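Local coordinates for LYND (Lyngbya aestuarii, PDB 4V1T), which probably uses ATP and magnesium, as a YcaO-family cyclodehydratase, to convert cysteines of a precursor peptide into thiazoline rings, at residues S220-Q224 with G390-L395; A376-V380 with Q580-F584. All blocks are in the same frame, centred on the assembly; numbering follows the deposited sequence.

Interaction 1 (S220-Q224 with G390-L395); sequences SVLRQ and GSATSL
Ser220 donates its hydroxyl to the backbone oxygen of Ala392, OG to O 2.9 Å. Both residues are buried. The hydroxyl lies above the carbonyl plane rather than in it. CG of Gln224 rests on Thr393 O at 3.1 Å, a tight fit. The Gln224 amide then turns back to its own helix and gives NE2 to Ser220 OG at 3.2 Å, with Ser220 close to its amide plane. Ser220 OG therefore both donates and accepts. With OG anti to the backbone N (chi1 -180°), the hydroxyl is set toward the loop. The loop is the lead-in to helix 395-401: Ser394 is its N-cap, and its OG accepts the backbone N-H of Gly397. NE2 of Gln224 also bonds Tyr24 OH of the second subunit. Were Gln224 replaced by an alanine, Ser220 OG and that tyrosine would probably lose their shared donor and a gap would open beside Thr393 O. Exposed Ser391 and Thr393 mark the solvent side. There partly exposed Arg223, its chain bent at chi3 (-64°), reaches along the loop past Ser391. Its NH1 bonds Gly390 O at 3.1 Å, although the position of NH1 is doubtful.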
ATOM      1  N   SER B 220      10.751  15.398 -25.780  1.00 74.66           N
ATOM      2  CA  SER B 220      10.231  16.580 -26.469  1.00 87.66           C
ATOM      3  C   SER B 220      11.372  17.502 -26.860  1.00 78.59           C
ATOM      4  O   SER B 220      11.355  18.117 -27.927  1.00 86.82           O
ATOM      5  CB  SER B 220       9.215  17.322 -25.596  1.00 83.13           C
ATOM      6  OG  SER B 220       8.711  18.465 -26.272  1.00 93.68           O
ATOM      7  N   VAL B 221      12.356  17.583 -25.974  1.00 72.47           N
ATOM      8  CA  VAL B 221      13.581  18.316 -26.224  1.00 82.77           C
ATOM      9  C   VAL B 221      14.289  17.713 -27.424  1.00 82.31           C
ATOM     10  O   VAL B 221      14.772  18.434 -28.295  1.00 83.18           O
ATOM     11  CB  VAL B 221      14.507  18.290 -24.985  1.00 72.00           C
ATOM     12  CG1 VAL B 221      15.964  18.553 -25.357  1.00 79.27           C
ATOM     13  CG2 VAL B 221      14.026  19.296 -23.952  1.00 66.82           C
ATOM     14  N   LEU B 222      14.339  16.387 -27.466  1.00 71.50           N
ATOM     15  CA  LEU B 222      14.985  15.687 -28.563  1.00 70.25           C
ATOM     16  C   LEU B 222      14.265  15.951 -29.880  1.00 72.96           C
ATOM     17  O   LEU B 222      14.906  16.214 -30.887  1.00 80.64           O
ATOM     18  CB  LEU B 222      15.046  14.187 -28.287  1.00 63.94           C
ATOM     19  CG  LEU B 222      16.004  13.776 -27.162  1.00 79.95           C
ATOM     20  CD1 LEU B 222      15.708  12.358 -26.673  1.00 71.24           C
ATOM     21  CD2 LEU B 222      17.456  13.893 -27.602  1.00 85.21           C
ATOM     22  N   ARG B 223      12.936  15.871 -29.858  1.00 81.05           N
ATOM     23  CA  ARG B 223      12.116  16.195 -31.029  1.00 85.76           C
ATOM     24  C   ARG B 223      12.336  17.633 -31.455  1.00 91.33           C
ATOM     25  O   ARG B 223      12.530  17.911 -32.635  1.00 96.67           O
ATOM     26  CB  ARG B 223      10.630  15.972 -30.742  1.00 83.32           C
ATOM     27  CG  ARG B 223      10.165  14.546 -30.978  1.00 79.15           C
ATOM     28  CD  ARG B 223       8.865  14.259 -30.256  1.00 91.44           C
ATOM     29  NE  ARG B 223       8.999  14.338 -28.797  1.00105.44           N
ATOM     30  CZ  ARG B 223       8.076  13.916 -27.938  1.00107.23           C
ATOM     31  NH1 ARG B 223       6.967  13.369 -28.387  1.00111.45           N
ATOM     32  NH2 ARG B 223       8.249  14.015 -26.629  1.00106.23           N
ATOM     33  N   GLN B 224      12.307  18.539 -30.495  1.00 93.00           N
ATOM     34  CA  GLN B 224      12.542  19.940 -30.781  1.00 91.13           C
ATOM     35  C   GLN B 224      13.926  20.167 -31.316  1.00 88.57           C
ATOM     36  O   GLN B 224      14.138  20.980 -32.201  1.00 94.03           O
ATOM     37  CB  GLN B 224      12.358  20.771 -29.539  1.00 89.92           C
ATOM     38  CG  GLN B 224      10.920  21.074 -29.278  1.00 94.47           C
ATOM     39  CD  GLN B 224      10.730  21.880 -28.029  1.00100.33           C
ATOM     40  OE1 GLN B 224      11.257  22.979 -27.894  1.00 99.92           O
ATOM     41  NE2 GLN B 224       9.953  21.346 -27.111  1.00 99.29           N
ATOM     42  N   GLY B 390       2.537  12.516 -25.261  1.00 85.24           N
ATOM     43  CA  GLY B 390       2.175  12.874 -26.604  1.00 95.64           C
ATOM     44  C   GLY B 390       3.445  13.326 -27.281  1.00102.05           C
ATOM     45  O   GLY B 390       4.461  13.555 -26.626  1.00 95.68           O
ATOM     46  N   SER B 391       3.399  13.412 -28.597  1.00108.64           N
ATOM     47  CA  SER B 391       4.521  13.929 -29.332  1.00107.10           C
ATOM     48  C   SER B 391       4.349  15.431 -29.389  1.00102.19           C
ATOM     49  O   SER B 391       3.499  15.935 -30.087  1.00105.51           O
ATOM     50  CB  SER B 391       4.567  13.320 -30.720  1.00 98.98           C
ATOM     51  OG  SER B 391       4.113  11.987 -30.672  1.00 92.05           O
ATOM     52  N   ALA B 392       5.156  16.137 -28.618  1.00105.91           N
ATOM     53  CA  ALA B 392       5.057  17.570 -28.532  1.00 98.75           C
ATOM     54  C   ALA B 392       6.330  18.149 -29.062  1.00 91.68           C
ATOM     55  O   ALA B 392       7.415  17.687 -28.744  1.00 79.50           O
ATOM     56  CB  ALA B 392       4.829  18.002 -27.103  1.00102.16           C
ATOM     57  N   THR B 393       6.169  19.153 -29.902  1.00 90.06           N
ATOM     58  CA  THR B 393       7.271  19.806 -30.546  1.00 76.23           C
ATOM     59  C   THR B 393       7.492  21.188 -29.998  1.00 75.00           C
ATOM     60  O   THR B 393       8.216  21.959 -30.583  1.00 79.77           O
ATOM     61  CB  THR B 393       6.982  19.932 -32.027  1.00 78.58           C
ATOM     62  OG1 THR B 393       5.924  20.863 -32.217  1.00 88.29           O
ATOM     63  CG2 THR B 393       6.546  18.617 -32.580  1.00 74.83           C
ATOM     64  N   SER B 394       6.850  21.531 -28.899  1.00 73.31           N
ATOM     65  CA  SER B 394       6.969  22.894 -28.391  1.00 76.60           C
ATOM     66  C   SER B 394       6.817  22.926 -26.880  1.00 74.14           C
ATOM     67  O   SER B 394       6.259  22.006 -26.281  1.00 80.92           O
ATOM     68  CB  SER B 394       5.930  23.812 -29.051  1.00 65.69           C
ATOM     69  OG  SER B 394       4.621  23.276 -28.968  1.00 66.78           O
ATOM     70  N   LEU B 395       7.327  23.992 -26.275  1.00 69.07           N
ATOM     71  CA  LEU B 395       7.131  24.250 -24.860  1.00 71.62           C
ATOM     72  C   LEU B 395       5.635  24.371 -24.553  1.00 84.03           C
ATOM     73  O   LEU B 395       5.154  23.883 -23.521  1.00 71.99           O
ATOM     74  CB  LEU B 395       7.881  25.511 -24.448  1.00 73.88           C
ATOM     75  CG  LEU B 395       7.707  25.928 -22.990  1.00 84.18           C
ATOM     76  CD1 LEU B 395       8.271  24.877 -22.043  1.00 79.65           C
ATOM     77  CD2 LEU B 395       8.354  27.286 -22.743  1.00 85.02           C
TER

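Interaction 2 (A376-V380 with Q580-F584)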
ATOM      1  N   ALA B 376     -10.567  11.239   5.834  1.00 55.76           N
ATOM      2  CA  ALA B 376     -11.585  11.371   6.863  1.00 71.54           C
ATOM      3  C   ALA B 376     -12.967  11.577   6.249  1.00 73.76           C
ATOM      4  O   ALA B 376     -13.980  11.296   6.886  1.00 69.54           O
ATOM      5  CB  ALA B 376     -11.240  12.516   7.805  1.00 73.83           C
ATOM      6  N   ASN B 377     -12.997  12.074   5.013  1.00 67.17           N
ATOM      7  CA  ASN B 377     -14.237  12.293   4.277  1.00 61.47           C
ATOM      8  C   ASN B 377     -14.691  10.995   3.615  1.00 70.11           C
ATOM      9  O   ASN B 377     -14.055  10.525   2.665  1.00 67.91           O
ATOM     10  CB  ASN B 377     -14.029  13.376   3.210  1.00 66.29           C
ATOM     11  CG  ASN B 377     -15.315  13.757   2.491  1.00 68.55           C
ATOM     12  OD1 ASN B 377     -16.285  13.002   2.465  1.00 65.09           O
ATOM     13  ND2 ASN B 377     -15.323  14.943   1.901  1.00 70.57           N
ATOM     14  N   PRO B 378     -15.803  10.416   4.092  1.00 62.01           N
ATOM     15  CA  PRO B 378     -16.261   9.164   3.489  1.00 75.38           C
ATOM     16  C   PRO B 378     -17.162   9.347   2.287  1.00 69.86           C
ATOM     17  O   PRO B 378     -17.656   8.348   1.764  1.00 59.46           O
ATOM     18  CB  PRO B 378     -17.056   8.504   4.616  1.00 80.34           C
ATOM     19  CG  PRO B 378     -17.438   9.628   5.558  1.00 83.46           C
ATOM     20  CD  PRO B 378     -16.741  10.886   5.124  1.00 61.92           C
ATOM     21  N   LEU B 379     -17.381  10.592   1.864  1.00 65.21           N
ATOM     22  CA  LEU B 379     -18.338  10.888   0.802  1.00 62.33           C
ATOM     23  C   LEU B 379     -17.673  11.183  -0.535  1.00 58.35           C
ATOM     24  O   LEU B 379     -18.301  11.070  -1.588  1.00 62.86           O
ATOM     25  CB  LEU B 379     -19.205  12.080   1.204  1.00 69.77           C
ATOM     26  CG  LEU B 379     -20.016  11.851   2.474  1.00 84.36           C
ATOM     27  CD1 LEU B 379     -20.437  13.172   3.095  1.00 91.43           C
ATOM     28  CD2 LEU B 379     -21.221  10.980   2.174  1.00 75.57           C
ATOM     29  N   VAL B 380     -16.404  11.562  -0.489  1.00 53.95           N
ATOM     30  CA  VAL B 380     -15.689  12.020  -1.666  1.00 51.46           C
ATOM     31  C   VAL B 380     -14.381  11.243  -1.826  1.00 51.25           C
ATOM     32  O   VAL B 380     -13.545  11.256  -0.915  1.00 45.82           O
ATOM     33  CB  VAL B 380     -15.440  13.552  -1.531  1.00 58.85           C
ATOM     34  CG1 VAL B 380     -14.599  14.109  -2.666  1.00 55.33           C
ATOM     35  CG2 VAL B 380     -16.780  14.307  -1.462  1.00 57.79           C
ATOM     36  N   GLN B 580     -26.778  12.660   1.166  1.00 63.09           N
ATOM     37  CA  GLN B 580     -25.649  12.995   2.015  1.00 66.68           C
ATOM     38  C   GLN B 580     -24.677  13.928   1.319  1.00 58.10           C
ATOM     39  O   GLN B 580     -24.118  14.826   1.937  1.00 56.45           O
ATOM     40  CB  GLN B 580     -24.909  11.726   2.433  1.00 71.77           C
ATOM     41  CG  GLN B 580     -25.670  10.852   3.412  1.00 69.49           C
ATOM     42  CD  GLN B 580     -24.990   9.516   3.629  1.00 82.69           C
ATOM     43  OE1 GLN B 580     -25.601   8.465   3.444  1.00 93.61           O
ATOM     44  NE2 GLN B 580     -23.720   9.549   4.024  1.00 87.59           N
ATOM     45  N   LEU B 581     -24.468  13.710   0.027  1.00 61.83           N
ATOM     46  CA  LEU B 581     -23.527  14.529  -0.728  1.00 53.77           C
ATOM     47  C   LEU B 581     -24.056  15.939  -0.934  1.00 51.90           C
ATOM     48  O   LEU B 581     -23.294  16.901  -0.836  1.00 56.12           O
ATOM     49  CB  LEU B 581     -23.215  13.900  -2.078  1.00 53.66           C
ATOM     50  CG  LEU B 581     -22.053  14.535  -2.846  1.00 52.05           C
ATOM     51  CD1 LEU B 581     -20.733  14.384  -2.100  1.00 54.71           C
ATOM     52  CD2 LEU B 581     -21.954  13.918  -4.216  1.00 42.98           C
ATOM     53  N   GLN B 582     -25.352  16.060  -1.216  1.00 58.98           N
ATOM     54  CA  GLN B 582     -25.990  17.373  -1.336  1.00 56.73           C
ATOM     55  C   GLN B 582     -25.781  18.189  -0.067  1.00 65.08           C
ATOM     56  O   GLN B 582     -25.498  19.385  -0.128  1.00 49.88           O
ATOM     57  CB  GLN B 582     -27.484  17.234  -1.605  1.00 52.98           C
ATOM     58  CG  GLN B 582     -27.834  16.873  -3.030  1.00 50.11           C
ATOM     59  CD  GLN B 582     -29.326  16.977  -3.296  1.00 64.13           C
ATOM     60  OE1 GLN B 582     -30.132  16.263  -2.689  1.00 67.02           O
ATOM     61  NE2 GLN B 582     -29.700  17.872  -4.206  1.00 64.99           N
ATOM     62  N   GLN B 583     -25.930  17.530   1.079  1.00 56.01           N
ATOM     63  CA  GLN B 583     -25.765  18.191   2.365  1.00 55.88           C
ATOM     64  C   GLN B 583     -24.310  18.590   2.566  1.00 64.24           C
ATOM     65  O   GLN B 583     -24.012  19.682   3.052  1.00 54.57           O
ATOM     66  CB  GLN B 583     -26.233  17.282   3.510  1.00 51.10           C
ATOM     67  CG  GLN B 583     -26.102  17.901   4.896  1.00 63.07           C
ATOM     68  CD  GLN B 583     -26.878  19.198   5.047  1.00 71.86           C
ATOM     69  OE1 GLN B 583     -27.977  19.343   4.517  1.00 74.66           O
ATOM     70  NE2 GLN B 583     -26.309  20.148   5.775  1.00 74.13           N
ATOM     71  N   PHE B 584     -23.404  17.701   2.179  1.00 63.71           N
ATOM     72  CA  PHE B 584     -21.985  17.987   2.274  1.00 56.41           C
ATOM     73  C   PHE B 584     -21.618  19.203   1.418  1.00 59.74           C
ATOM     74  O   PHE B 584     -20.785  20.018   1.807  1.00 53.32           O
ATOM     75  CB  PHE B 584     -21.174  16.777   1.830  1.00 56.55           C
ATOM     76  CG  PHE B 584     -19.699  17.042   1.755  1.00 57.05           C
ATOM     77  CD1 PHE B 584     -18.900  16.880   2.871  1.00 62.37           C
ATOM     78  CD2 PHE B 584     -19.115  17.464   0.570  1.00 52.93           C
ATOM     79  CE1 PHE B 584     -17.543  17.122   2.809  1.00 58.39           C
ATOM     80  CE2 PHE B 584     -17.760  17.705   0.500  1.00 46.25           C
ATOM     81  CZ  PHE B 584     -16.974  17.543   1.621  1.00 45.91           C
TER
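The loop 376-380 runs beside helix 576-587, closest at Leu379 and Leu581, whose CA atoms are 6.5 Å apart. No hydrogen bond joins the two segments. Leu379 carries much of the contact. Its CG is anti to the carbonyl carbon (chi1 -60°), and its two methyls diverge over the helix. CD1 slides past Phe584, 3.9 Å from CB, while CD2 lies 3.8 Å from CB of Gln580. Val380 CG2 meets two helix residues, Leu581 CD1 and Phe584 CE2, each at 4.0 Å. It crosses both side chains at about a right angle. Leu581 is buried, and it and Val380 also touch Asn642 of helix 630-649. The Asn377 amide comes to the far end of the Phe584 ring, with ND2 3.1 Å from CZ. The amide and ring planes are 48° apart, and ND2 approaches the ring obliquely. Tyr577 OH, one turn back on the helix, bonds Leu379 O. OD1 of the Asn377 amide is held inside the loop. It accepts Leu379 N at 2.7 Å and, weakly, Val380 N, which fixes the turn of the amide. The bond to Leu379 N, two residues on, makes an Asx turn just before strand 381-385, packed on a helix of the YcaO domain.

Overall arrangement
The centres of the two interactions are 42 Å apart, and their nearest atoms about 28 Å. They do not touch. Along the chain their segments alternate: 220-224, 376-380, 390-395, 580-584. Strand 381-385 lies between the middle two, so the loop of interaction 2 leads into it and the loop of interaction 1 follows it. Interaction 1 ties helix 216-225, which comes soon after the zinc ligands Cys203 and Cys206, to the lead-in of helix 395-401. Interaction 2 joins the approach to the strand to helix 576-587; the side chain of Val380 is about 13 Å from the bound ADP. The second subunit is met by Gln224 in interaction 1 and by loop residues Ala376 and Pro378 in interaction 2.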